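Local atomic coordinates of alcohol dehydrogenase superfamily protein (Novosphingobium aromaticivorans, PDB entry 3GAZ), a protein that probably acts as an NADP-dependent oxidoreductase of the medium-chain dehydrogenase/reductase (alcohol dehydrogenase) superfamily, although its substrate is not established. Residues A176-T181 with L193-I198; A146-G151 with L172-R177; G33-Q38 with P80-F85; V37-S42 with Q107-D112; P57-P62 with G96-L101. All blocks are in the same frame, centred on the assembly; numbering follows the deposited sequence.

Contact 1. Residues A176-T181 with L193-I198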
# COMPACT_ATOMS: atom_id res chain seq x y z
N ALA A 176 -33.23 3.39 -17.90
CA ALA A 176 -32.79 4.41 -18.83
C ALA A 176 -32.83 3.95 -20.29
O ALA A 176 -32.85 2.76 -20.57
CB ALA A 176 -31.38 4.86 -18.48
N ARG A 177 -32.86 4.91 -21.20
CA ARG A 177 -32.84 4.61 -22.62
C ARG A 177 -31.37 4.70 -22.96
O ARG A 177 -30.79 5.79 -23.01
CB ARG A 177 -33.65 5.64 -23.41
CG ARG A 177 -35.15 5.53 -23.20
CD ARG A 177 -35.92 6.15 -24.35
NE ARG A 177 -35.34 5.79 -25.65
CZ ARG A 177 -35.09 4.54 -26.04
NH1 ARG A 177 -35.37 3.51 -25.24
NH2 ARG A 177 -34.56 4.31 -27.23
N VAL A 178 -30.75 3.55 -23.19
CA VAL A 178 -29.32 3.47 -23.44
C VAL A 178 -28.84 3.42 -24.89
O VAL A 178 -29.40 2.70 -25.72
CB VAL A 178 -28.73 2.26 -22.68
CG1 VAL A 178 -27.21 2.23 -22.82
CG2 VAL A 178 -29.14 2.32 -21.21
N PHE A 179 -27.78 4.18 -25.14
CA PHE A 179 -27.12 4.27 -26.44
C PHE A 179 -25.64 4.06 -26.16
O PHE A 179 -25.15 4.45 -25.10
CB PHE A 179 -27.32 5.67 -27.03
CG PHE A 179 -28.76 6.05 -27.22
CD1 PHE A 179 -29.37 5.91 -28.47
CD2 PHE A 179 -29.52 6.51 -26.15
CE1 PHE A 179 -30.72 6.23 -28.65
CE2 PHE A 179 -30.87 6.83 -26.32
CZ PHE A 179 -31.47 6.69 -27.57
N ALA A 180 -24.92 3.45 -27.09
CA ALA A 180 -23.49 3.23 -26.87
C ALA A 180 -22.67 3.26 -28.15
O ALA A 180 -23.06 2.69 -29.17
CB ALA A 180 -23.29 1.89 -26.15
N THR A 181 -21.52 3.94 -28.09
CA THR A 181 -20.63 4.01 -29.24
C THR A 181 -19.66 2.85 -29.11
O THR A 181 -19.23 2.50 -28.00
CB THR A 181 -19.83 5.33 -29.27
OG1 THR A 181 -19.04 5.46 -28.07
CG2 THR A 181 -20.76 6.52 -29.40
N LEU A 193 -27.27 -6.44 -26.20
CA LEU A 193 -27.53 -6.09 -24.81
C LEU A 193 -28.84 -5.31 -24.64
O LEU A 193 -29.40 -5.28 -23.55
CB LEU A 193 -26.38 -5.26 -24.23
CG LEU A 193 -25.08 -6.01 -23.90
CD1 LEU A 193 -24.07 -5.02 -23.32
CD2 LEU A 193 -25.36 -7.13 -22.90
N GLY A 194 -29.31 -4.70 -25.72
CA GLY A 194 -30.54 -3.93 -25.65
C GLY A 194 -30.32 -2.43 -25.76
O GLY A 194 -31.23 -1.64 -25.49
N ALA A 195 -29.12 -2.04 -26.16
CA ALA A 195 -28.79 -0.63 -26.31
C ALA A 195 -28.73 -0.29 -27.79
O ALA A 195 -28.53 -1.17 -28.63
CB ALA A 195 -27.45 -0.35 -25.66
N THR A 196 -28.90 0.99 -28.11
CA THR A 196 -28.85 1.44 -29.49
C THR A 196 -27.40 1.67 -29.86
O THR A 196 -26.75 2.57 -29.33
CB THR A 196 -29.63 2.76 -29.69
OG1 THR A 196 -31.02 2.54 -29.42
CG2 THR A 196 -29.47 3.26 -31.13
N PRO A 197 -26.86 0.85 -30.78
CA PRO A 197 -25.47 0.98 -31.21
C PRO A 197 -25.18 2.22 -32.04
O PRO A 197 -26.00 2.64 -32.86
CB PRO A 197 -25.24 -0.30 -31.99
CG PRO A 197 -26.58 -0.55 -32.61
CD PRO A 197 -27.51 -0.28 -31.45
N ILE A 198 -23.99 2.78 -31.84
CA ILE A 198 -23.54 3.96 -32.56
C ILE A 198 -22.09 3.75 -32.95
O ILE A 198 -21.23 3.57 -32.09
CB ILE A 198 -23.65 5.23 -31.68
CG1 ILE A 198 -25.13 5.51 -31.37
CG2 ILE A 198 -22.99 6.41 -32.38
CD1 ILE A 198 -25.35 6.59 -30.32
O HOH W 1 -31.88 2.95 -26.90
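The ring of Phe179 lies alongside Thr196, both side chains leaving the sheet in the same direction. Thr196 CB comes in obliquely to within 3.4 Å of Phe179 CD1, with its OG1 and CG2 branches near the same side of the ring. Over the centre of one ring face sits a water, 3.8 Å above the plane. It donates to Val178 O at 2.8 Å and is hydrogen-bonded to Thr196 OG1 at 2.7 Å, bridging the two strands. With chi1 of -64°, Thr196 keeps OG1 beside its own backbone N, and it is this hydroxyl that meets the water. Elsewhere the Phe179 ring meets the rings of His211 and Phe217.

The backbones form the parallel pairing of a beta-alpha-beta unit in the Rossmann-type nucleotide-binding domain: strand 177-182, helix 184-193, then strand 196-199, an outermost strand of this chain's parallel sheet. The ladder begins with a nearly straight bond (170° at the hydrogen) from Thr196 N to Val178 O, which therefore accepts from both backbone and water. Ala180 N then donates to Thr196 O at 3.0 Å. The next rung, Ile198 N to Ala180 O, is short at 2.8 Å but bent to 134°.

On the face carrying Phe179, Ile198 reaches across with CD1 to Phe179 CB, while its CG2 branch packs 3.7 Å from Thr181 CG2. The Thr181 hydroxyl is engaged by Gln157. Ala180 and Pro197 look to the other face, where helix 184-193 covers both, Ala180 meeting Val190 and Pro197 meeting Leu187 and Arg191.

Contact 2. Residues A146-G151 with L172-R177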
# COMPACT_ATOMS: atom_id res chain seq x y z
N ALA A 146 -23.89 10.12 -10.76
CA ALA A 146 -24.98 10.62 -11.59
C ALA A 146 -26.40 10.26 -11.18
O ALA A 146 -27.35 10.88 -11.65
CB ALA A 146 -24.75 10.20 -13.04
N GLN A 147 -26.55 9.26 -10.32
CA GLN A 147 -27.88 8.84 -9.88
C GLN A 147 -28.81 8.67 -11.08
O GLN A 147 -29.92 9.22 -11.10
CB GLN A 147 -28.47 9.88 -8.92
CG GLN A 147 -27.80 9.92 -7.55
CD GLN A 147 -27.16 11.26 -7.26
OE1 GLN A 147 -27.83 12.29 -7.22
NE2 GLN A 147 -25.85 11.25 -7.05
N VAL A 148 -28.37 7.92 -12.07
CA VAL A 148 -29.16 7.69 -13.27
C VAL A 148 -30.60 7.36 -12.89
O VAL A 148 -30.85 6.50 -12.04
CB VAL A 148 -28.56 6.54 -14.14
CG1 VAL A 148 -28.60 5.22 -13.38
CG2 VAL A 148 -29.29 6.45 -15.46
N GLN A 149 -31.55 8.06 -13.52
CA GLN A 149 -32.97 7.89 -13.26
C GLN A 149 -33.71 7.17 -14.39
O GLN A 149 -33.29 7.21 -15.55
CB GLN A 149 -33.65 9.24 -13.04
CG GLN A 149 -33.14 10.08 -11.88
CD GLN A 149 -33.38 9.42 -10.54
OE1 GLN A 149 -32.62 8.55 -10.11
NE2 GLN A 149 -34.45 9.83 -9.87
N ASP A 150 -34.82 6.54 -14.04
CA ASP A 150 -35.65 5.84 -15.02
C ASP A 150 -36.12 6.83 -16.09
O ASP A 150 -36.61 7.91 -15.77
CB ASP A 150 -36.86 5.23 -14.31
CG ASP A 150 -37.86 4.62 -15.27
OD1 ASP A 150 -37.49 3.68 -15.99
OD2 ASP A 150 -39.01 5.10 -15.30
N GLY A 151 -35.93 6.47 -17.35
CA GLY A 151 -36.36 7.35 -18.43
C GLY A 151 -35.31 8.29 -18.99
O GLY A 151 -35.53 8.91 -20.04
N LEU A 172 -29.62 0.11 -18.29
CA LEU A 172 -30.85 -0.48 -18.81
C LEU A 172 -31.71 -1.01 -17.68
O LEU A 172 -32.92 -0.77 -17.65
CB LEU A 172 -30.52 -1.62 -19.79
CG LEU A 172 -30.01 -1.17 -21.16
CD1 LEU A 172 -29.42 -2.35 -21.92
CD2 LEU A 172 -31.18 -0.55 -21.94
N ALA A 173 -31.09 -1.72 -16.74
CA ALA A 173 -31.82 -2.27 -15.61
C ALA A 173 -32.49 -1.18 -14.79
O ALA A 173 -33.56 -1.39 -14.22
CB ALA A 173 -30.87 -3.07 -14.73
N ARG A 174 -31.88 0.00 -14.74
CA ARG A 174 -32.45 1.10 -13.97
C ARG A 174 -33.47 1.94 -14.73
O ARG A 174 -33.86 3.03 -14.28
CB ARG A 174 -31.33 1.98 -13.41
CG ARG A 174 -30.38 1.20 -12.50
CD ARG A 174 -29.29 2.08 -11.92
NE ARG A 174 -29.77 2.92 -10.82
CZ ARG A 174 -30.07 2.48 -9.61
NH1 ARG A 174 -29.96 1.19 -9.31
NH2 ARG A 174 -30.48 3.33 -8.68
N GLY A 175 -33.90 1.44 -15.88
CA GLY A 175 -34.91 2.12 -16.68
C GLY A 175 -34.52 3.19 -17.67
O GLY A 175 -35.39 3.84 -18.26
N ALA A 176 -33.23 3.39 -17.90
CA ALA A 176 -32.79 4.41 -18.83
C ALA A 176 -32.83 3.95 -20.29
O ALA A 176 -32.85 2.76 -20.57
CB ALA A 176 -31.38 4.86 -18.48
N ARG A 177 -32.86 4.91 -21.20
CA ARG A 177 -32.84 4.61 -22.62
C ARG A 177 -31.37 4.70 -22.96
O ARG A 177 -30.79 5.79 -23.01
CB ARG A 177 -33.65 5.64 -23.41
CG ARG A 177 -35.15 5.53 -23.20
CD ARG A 177 -35.92 6.15 -24.35
NE ARG A 177 -35.34 5.79 -25.65
CZ ARG A 177 -35.09 4.54 -26.04
NH1 ARG A 177 -35.37 3.51 -25.24
NH2 ARG A 177 -34.56 4.31 -27.23
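Val148 takes the unusual rotamer that sets CG1 between its backbone N and carbonyl carbon (chi1 64°), and this methyl is the one that meets Arg174. The arginine chain runs out extended as far as CD, which lies 3.5 Å from Val148 CG1, and the bend at chi3 then sets NE beside the same methyl. That methyl comes up to the edge of the guanidinium group, near its plane, and lies 3.6 Å from Arg174 NE. The nitrogen is buried by the contact and finds no partner in the model, an unsatisfied donor beside a hydrocarbon. Val148 CG2, on the other branch, leans on Ala176 CB at 4.0 Å.

Asp150 swings its carboxylate opposite to its backbone N (chi1 173°), placing OD1 3.1 Å from Gly175 CA. Gly175 O is equally near OD1, but both are acceptors, so nothing binds them. A beta carbon at Gly175 would run straight into OD1. The glycine serves a second purpose: with its positive phi it is the C-prime residue of the Schellman motif ending helix 162-173, with Gly175 N bonded to Leu172 O at 3.0 Å and Ala176 N to Ala171 O. Its carbonyl receives Gly151 N at 2.8 Å, the donor standing about 60° out of the carbonyl plane. Asp150 CA makes a C-H...O contact with Arg174 O.

The contact thus ties two connections that feed the Rossmann-type sheet. Arg174 runs back over Trp139 and Val143 of helix 132-145, while Val148 and Ala176 turn inward onto Val154 of strand 153-157, and Val148 also reaches Leu219 of strand 217-222.

Contact 3. Residues G33-Q38 with P80-F85; sequences GQVLVQ and PEVDSF
Val82 presses one methyl onto the backbone of Gly33, and this is the tight part of the contact: Val82 CG2 lies only 3.3 Å from Gly33 C. The same methyl touches the next peptide, 3.6 Å from Gln34 O. The other branch, CG1, stands opposite to the Val82 backbone N (chi1 172°), which directs it to Val35 CG1, 3.8 Å away. The two valine side chains meet at about a right angle, a single methyl of each making the touch. Val35 CG1 also has Phe85 CB at 4.3 Å, a looser neighbour on the buried side.

Toward solvent the contact thins out. Pro80 has its CB directed away from the strand and contributes its carbonyl instead: Gly33 N donates to Pro80 O at 2.9 Å, almost head-on to the carbonyl (173° at the oxygen). Beside this bond, exposed Glu81 brings nothing closer to Gly33 N than its CB, at 4.4 Å. Gln34 starts away from the loop at CB, and its OE1 is held by Ala31 N.

The loop 80-85 links strands 70-78 and 90-94 of the GroES-like domain and folds over the beginning of strand 34-39. Behind the valines, Val35 rests on Val78 of strand 70-78 and on Leu116 of strand 116-118, which Phe85 touches too. Backbone bonds of Gln34 with Gly79 and of Gly33 with Ala113 carry the strand start into both neighbouring connections.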
# COMPACT_ATOMS: atom_id res chain seq x y z
N GLY A 33 -11.83 -10.22 11.10
CA GLY A 33 -12.49 -9.44 10.08
C GLY A 33 -12.21 -9.93 8.67
O GLY A 33 -12.85 -9.47 7.72
N GLN A 34 -11.26 -10.85 8.51
CA GLN A 34 -10.91 -11.39 7.19
C GLN A 34 -11.34 -12.85 7.03
O GLN A 34 -11.60 -13.55 8.01
CB GLN A 34 -9.40 -11.36 6.96
CG GLN A 34 -8.70 -10.02 7.07
CD GLN A 34 -7.23 -10.13 6.71
OE1 GLN A 34 -6.51 -10.97 7.25
NE2 GLN A 34 -6.77 -9.28 5.79
N VAL A 35 -11.37 -13.30 5.78
CA VAL A 35 -11.68 -14.69 5.47
C VAL A 35 -10.58 -15.11 4.50
O VAL A 35 -10.05 -14.27 3.77
CB VAL A 35 -13.06 -14.87 4.78
CG1 VAL A 35 -14.18 -14.50 5.74
CG2 VAL A 35 -13.14 -14.05 3.50
N LEU A 36 -10.22 -16.39 4.51
CA LEU A 36 -9.20 -16.87 3.60
C LEU A 36 -9.92 -17.41 2.38
O LEU A 36 -10.74 -18.31 2.48
CB LEU A 36 -8.37 -17.99 4.24
CG LEU A 36 -7.23 -18.53 3.37
CD1 LEU A 36 -6.20 -17.42 3.12
CD2 LEU A 36 -6.57 -19.72 4.06
N VAL A 37 -9.62 -16.83 1.22
CA VAL A 37 -10.26 -17.26 -0.00
C VAL A 37 -9.38 -18.15 -0.84
O VAL A 37 -8.23 -17.82 -1.12
CB VAL A 37 -10.67 -16.05 -0.88
CG1 VAL A 37 -11.34 -16.55 -2.17
CG2 VAL A 37 -11.61 -15.14 -0.10
N GLN A 38 -9.91 -19.30 -1.23
CA GLN A 38 -9.18 -20.20 -2.10
C GLN A 38 -9.62 -19.69 -3.46
O GLN A 38 -10.78 -19.85 -3.85
CB GLN A 38 -9.64 -21.64 -1.89
CG GLN A 38 -8.93 -22.64 -2.79
CD GLN A 38 -9.18 -24.07 -2.35
OE1 GLN A 38 -10.32 -24.49 -2.20
NE2 GLN A 38 -8.10 -24.82 -2.16
N PRO A 80 -11.39 -14.45 13.14
CA PRO A 80 -12.28 -14.13 14.26
C PRO A 80 -13.15 -12.92 13.91
O PRO A 80 -12.81 -12.16 13.00
CB PRO A 80 -11.31 -13.83 15.40
CG PRO A 80 -10.13 -14.69 15.07
CD PRO A 80 -9.99 -14.49 13.58
N GLU A 81 -14.25 -12.75 14.62
CA GLU A 81 -15.14 -11.61 14.41
C GLU A 81 -15.80 -11.52 13.03
O GLU A 81 -16.21 -10.45 12.60
CB GLU A 81 -14.39 -10.30 14.69
CG GLU A 81 -13.99 -10.13 16.15
CD GLU A 81 -13.05 -8.95 16.36
OE1 GLU A 81 -13.38 -7.83 15.93
OE2 GLU A 81 -11.98 -9.15 16.98
N VAL A 82 -15.91 -12.65 12.33
CA VAL A 82 -16.54 -12.66 11.01
C VAL A 82 -17.77 -13.56 11.03
O VAL A 82 -17.68 -14.73 11.36
CB VAL A 82 -15.58 -13.16 9.92
CG1 VAL A 82 -16.33 -13.35 8.60
CG2 VAL A 82 -14.44 -12.17 9.73
N ASP A 83 -18.92 -13.00 10.66
CA ASP A 83 -20.16 -13.76 10.64
C ASP A 83 -20.90 -13.65 9.31
O ASP A 83 -21.96 -14.26 9.13
CB ASP A 83 -21.09 -13.29 11.78
CG ASP A 83 -21.45 -11.82 11.66
OD1 ASP A 83 -21.89 -11.40 10.57
OD2 ASP A 83 -21.30 -11.09 12.66
N SER A 84 -20.35 -12.88 8.38
CA SER A 84 -20.97 -12.70 7.08
C SER A 84 -20.68 -13.84 6.10
O SER A 84 -21.35 -13.98 5.09
CB SER A 84 -20.51 -11.37 6.47
OG SER A 84 -19.10 -11.28 6.46
N PHE A 85 -19.67 -14.65 6.41
CA PHE A 85 -19.31 -15.78 5.55
C PHE A 85 -18.90 -17.01 6.35
O PHE A 85 -18.33 -16.89 7.43
CB PHE A 85 -18.18 -15.38 4.60
CG PHE A 85 -18.58 -14.36 3.57
CD1 PHE A 85 -19.44 -14.71 2.53
CD2 PHE A 85 -18.13 -13.05 3.66
CE1 PHE A 85 -19.84 -13.76 1.59
CE2 PHE A 85 -18.53 -12.10 2.73
CZ PHE A 85 -19.38 -12.45 1.69

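Contact 4. Residues V37-S42 with Q107-D112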
# COMPACT_ATOMS: atom_id res chain seq x y z
N VAL A 37 -9.62 -16.83 1.22
CA VAL A 37 -10.26 -17.26 -0.00
C VAL A 37 -9.38 -18.15 -0.84
O VAL A 37 -8.23 -17.82 -1.12
CB VAL A 37 -10.67 -16.05 -0.88
CG1 VAL A 37 -11.34 -16.55 -2.17
CG2 VAL A 37 -11.61 -15.14 -0.10
N GLN A 38 -9.91 -19.30 -1.23
CA GLN A 38 -9.18 -20.20 -2.10
C GLN A 38 -9.62 -19.69 -3.46
O GLN A 38 -10.78 -19.85 -3.85
CB GLN A 38 -9.64 -21.64 -1.89
CG GLN A 38 -8.93 -22.64 -2.79
CD GLN A 38 -9.18 -24.07 -2.35
OE1 GLN A 38 -10.32 -24.49 -2.20
NE2 GLN A 38 -8.10 -24.82 -2.16
N ILE A 39 -8.70 -19.04 -4.16
CA ILE A 39 -8.99 -18.44 -5.45
C ILE A 39 -9.08 -19.45 -6.59
O ILE A 39 -8.14 -20.20 -6.85
CB ILE A 39 -7.93 -17.37 -5.80
CG1 ILE A 39 -7.91 -16.30 -4.71
CG2 ILE A 39 -8.23 -16.76 -7.17
CD1 ILE A 39 -6.80 -15.25 -4.87
N GLU A 40 -10.22 -19.46 -7.27
CA GLU A 40 -10.43 -20.37 -8.39
C GLU A 40 -10.26 -19.66 -9.74
O GLU A 40 -9.85 -20.27 -10.72
CB GLU A 40 -11.81 -21.04 -8.27
CG GLU A 40 -11.89 -21.95 -7.04
CD GLU A 40 -13.24 -22.61 -6.85
OE1 GLU A 40 -13.79 -23.16 -7.82
OE2 GLU A 40 -13.75 -22.59 -5.70
N ALA A 41 -10.57 -18.37 -9.77
CA ALA A 41 -10.44 -17.57 -10.98
C ALA A 41 -9.99 -16.15 -10.61
O ALA A 41 -10.48 -15.56 -9.65
CB ALA A 41 -11.77 -17.52 -11.73
N SER A 42 -9.04 -15.64 -11.39
CA SER A 42 -8.49 -14.30 -11.18
C SER A 42 -8.83 -13.44 -12.40
O SER A 42 -8.47 -13.79 -13.53
CB SER A 42 -6.96 -14.40 -11.00
OG SER A 42 -6.36 -13.12 -10.84
N GLN A 107 -3.07 -18.78 -5.32
CA GLN A 107 -4.04 -19.80 -4.96
C GLN A 107 -4.90 -19.36 -3.78
O GLN A 107 -6.04 -19.80 -3.66
CB GLN A 107 -3.34 -21.11 -4.62
CG GLN A 107 -2.64 -21.76 -5.80
CD GLN A 107 -2.01 -23.09 -5.44
OE1 GLN A 107 -1.29 -23.19 -4.44
NE2 GLN A 107 -2.28 -24.12 -6.24
N PHE A 108 -4.36 -18.49 -2.93
CA PHE A 108 -5.10 -18.00 -1.75
C PHE A 108 -4.91 -16.51 -1.51
O PHE A 108 -3.94 -15.90 -1.97
CB PHE A 108 -4.64 -18.74 -0.49
CG PHE A 108 -4.84 -20.23 -0.55
CD1 PHE A 108 -6.04 -20.80 -0.15
CD2 PHE A 108 -3.82 -21.05 -1.01
CE1 PHE A 108 -6.22 -22.18 -0.20
CE2 PHE A 108 -3.99 -22.44 -1.07
CZ PHE A 108 -5.19 -23.00 -0.67
N ALA A 109 -5.83 -15.92 -0.75
CA ALA A 109 -5.76 -14.52 -0.40
C ALA A 109 -6.60 -14.27 0.86
O ALA A 109 -7.74 -14.73 0.95
CB ALA A 109 -6.27 -13.65 -1.54
N ALA A 110 -6.01 -13.57 1.82
CA ALA A 110 -6.70 -13.23 3.06
C ALA A 110 -7.36 -11.89 2.74
O ALA A 110 -6.68 -10.90 2.49
CB ALA A 110 -5.69 -13.07 4.20
N VAL A 111 -8.69 -11.87 2.76
CA VAL A 111 -9.44 -10.67 2.40
C VAL A 111 -10.44 -10.17 3.44
O VAL A 111 -11.13 -10.97 4.08
CB VAL A 111 -10.23 -10.91 1.09
CG1 VAL A 111 -10.94 -9.63 0.66
CG2 VAL A 111 -9.28 -11.40 0.01
N ASP A 112 -10.52 -8.85 3.57
CA ASP A 112 -11.46 -8.22 4.49
C ASP A 112 -12.85 -8.60 4.00
O ASP A 112 -13.20 -8.32 2.84
CB ASP A 112 -11.29 -6.70 4.46
CG ASP A 112 -12.16 -5.98 5.47
OD1 ASP A 112 -13.39 -6.19 5.47
OD2 ASP A 112 -11.61 -5.19 6.27
O HOH W 2 -6.50 -21.84 -5.36
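Strands 34-39 and 108-112 pair antiparallel in the sheet of the GroES-like domain, the N-terminal fold of this dehydrogenase superfamily, with Val37 opposite Ala109 and Gln38 opposite Phe108. Their short axes run at 144° to each other, well twisted from strict antiparallel. Val37 and Ala109 form the hydrogen-bonded pair: Val37 N donates to Ala109 O at 2.8 Å, nearly straight, and Ala109 N returns to Val37 O at 3.1 Å, in the plane of that carbonyl.

Gln38 and Phe108 are the non-hydrogen-bonded pair, and their side chains run side by side. An anti chi1 (179°) and an extended chain beyond it carry the glutamine along the ring, so that CG lies 3.8 Å from Phe108 CE1 and NE2 lies 3.7 Å from Phe108 CZ. Amide and ring planes differ by 29°. The ring also touches Met8 of strand 7-13. An alanine in place of Phe108 would probably leave the Gln38 chain without the surface it lies along, open a gap before Met8 and let the amide turn more freely.

On the opposite face Ile39 sends CD1 to Ala109 CB at 3.7 Å. Beyond Ile39 the chain turns a corner at Glu40, which with Ala41 forms a classic beta bulge facing Ala72. Just before that corner the pairing is finished by Ile39 N donating to Gln107 O at 2.8 Å. A water then takes over, giving one hydrogen to Ile39 O at 2.8 Å and the other to Gln107 O at 2.7 Å.

Contact 5. Residues P57-P62 with G96-L101; sequences PHAQQP and GGVGGL
Gln61 lays its amide against the peptide that follows Gly97, CD standing 3.2 Å from Gly97 O. Its CG is anti to the backbone N (chi1 -173°), and a bend at chi2 of 81° turns the head toward the type I' turn Val98-Leu101. There OE1 accepts Gly100 N at 2.7 Å, the donor nearly along the C=O axis. At the other end NE2 donates to Leu101 O, 3.1 Å away and in the amide plane, a bond straight to 173°. Leu101 O takes a second donor, Gly97 N, from the opposite face of its plane.

Alongside, Gly99 N donates to Ala59 O at 2.8 Å, and Val98 CB rests on that same oxygen. Gln60 O makes a C-H...O contact with Gly99 CA at 3.0 Å. Gln60 also packs on Pro303 of the second subunit, so this loop takes part in the subunit interface.

A leucine in place of Gln61 would probably leave Gly100 N without its acceptor and Leu101 O with Gly97 N but not the side-chain donor, loosening the hold on the turn. Because one amide both gives and accepts, its rotation is fixed, and polar backbone atoms of a glycine-rich loop are paired inside a buried contact.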
# COMPACT_ATOMS: atom_id res chain seq x y z
N PRO A 57 1.79 4.88 -11.05
CA PRO A 57 1.94 5.57 -9.76
C PRO A 57 0.66 5.66 -8.93
O PRO A 57 0.70 5.52 -7.71
CB PRO A 57 2.48 6.94 -10.16
CG PRO A 57 1.93 7.14 -11.54
CD PRO A 57 2.13 5.79 -12.16
N HIS A 58 -0.47 5.87 -9.59
CA HIS A 58 -1.75 5.98 -8.90
C HIS A 58 -2.16 4.67 -8.23
O HIS A 58 -3.03 4.66 -7.35
CB HIS A 58 -2.87 6.40 -9.86
CG HIS A 58 -2.56 7.62 -10.67
ND1 HIS A 58 -1.83 8.67 -10.17
CD2 HIS A 58 -2.89 7.95 -11.94
CE1 HIS A 58 -1.71 9.61 -11.10
NE2 HIS A 58 -2.34 9.19 -12.19
N ALA A 59 -1.54 3.56 -8.64
CA ALA A 59 -1.86 2.25 -8.08
C ALA A 59 -1.12 1.97 -6.78
O ALA A 59 -1.54 1.12 -6.00
CB ALA A 59 -1.56 1.16 -9.11
N GLN A 60 -0.01 2.67 -6.56
CA GLN A 60 0.78 2.49 -5.35
C GLN A 60 1.05 1.00 -5.11
O GLN A 60 0.86 0.49 -4.00
CB GLN A 60 0.05 3.10 -4.15
CG GLN A 60 -0.27 4.59 -4.35
CD GLN A 60 -1.00 5.22 -3.17
OE1 GLN A 60 -1.49 6.34 -3.28
NE2 GLN A 60 -1.06 4.51 -2.04
N GLN A 61 1.50 0.31 -6.15
CA GLN A 61 1.82 -1.11 -6.07
C GLN A 61 3.26 -1.35 -6.54
O GLN A 61 3.49 -1.81 -7.66
CB GLN A 61 0.86 -1.93 -6.93
CG GLN A 61 1.01 -3.44 -6.77
CD GLN A 61 0.30 -3.98 -5.54
OE1 GLN A 61 0.11 -3.26 -4.56
NE2 GLN A 61 -0.10 -5.25 -5.58
N PRO A 62 4.24 -1.03 -5.68
CA PRO A 62 5.64 -1.24 -6.07
C PRO A 62 5.98 -2.73 -6.15
O PRO A 62 5.31 -3.56 -5.53
CB PRO A 62 6.41 -0.52 -4.97
CG PRO A 62 5.53 -0.73 -3.76
CD PRO A 62 4.15 -0.47 -4.33
N GLY A 96 -7.53 -6.68 -4.17
CA GLY A 96 -6.16 -6.23 -4.00
C GLY A 96 -5.46 -5.89 -5.30
O GLY A 96 -6.09 -5.42 -6.25
N GLY A 97 -4.16 -6.13 -5.35
CA GLY A 97 -3.41 -5.84 -6.56
C GLY A 97 -2.92 -4.40 -6.61
O GLY A 97 -2.17 -4.02 -7.51
N VAL A 98 -3.35 -3.61 -5.63
CA VAL A 98 -2.96 -2.20 -5.54
C VAL A 98 -2.69 -1.80 -4.09
O VAL A 98 -3.07 -2.50 -3.16
CB VAL A 98 -4.05 -1.27 -6.09
CG1 VAL A 98 -4.35 -1.60 -7.55
CG2 VAL A 98 -5.32 -1.40 -5.24
N GLY A 99 -2.03 -0.66 -3.91
CA GLY A 99 -1.74 -0.15 -2.58
C GLY A 99 -1.01 -1.10 -1.64
O GLY A 99 -1.15 -0.99 -0.42
N GLY A 100 -0.23 -2.01 -2.20
CA GLY A 100 0.51 -2.95 -1.38
C GLY A 100 -0.27 -4.21 -1.00
O GLY A 100 0.27 -5.11 -0.36
N LEU A 101 -1.54 -4.26 -1.40
CA LEU A 101 -2.37 -5.42 -1.10
C LEU A 101 -1.98 -6.58 -2.02
O LEU A 101 -1.73 -6.37 -3.21
CB LEU A 101 -3.85 -5.08 -1.32
CG LEU A 101 -4.48 -4.09 -0.33
CD1 LEU A 101 -5.80 -3.58 -0.88
CD2 LEU A 101 -4.70 -4.77 1.02

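Overall arrangement
The five contacts fall into two groups. Contacts 1 and 2 belong to the Rossmann-type part: their centres are 12 Å apart, they share Ala176 and Arg177, and Leu172 CD2 packs 3.6 Å from Val178 CG2. Contacts 3 and 4, also 12 Å between centres, share Val37 and Gln38 on strand 34-39 of the GroES-like part, where Val35 N and Val111 O, 2.9 Å apart, probably bond. Contact 5 comes within about 7 Å of both, nearest atoms. Contacts 1 and 3 are the farthest apart, about 40 Å between centres. As in relatives, nucleotide probably binds between the two parts; Ala180 of contact 1 touches a glycine-rich GxGxxG-like turn.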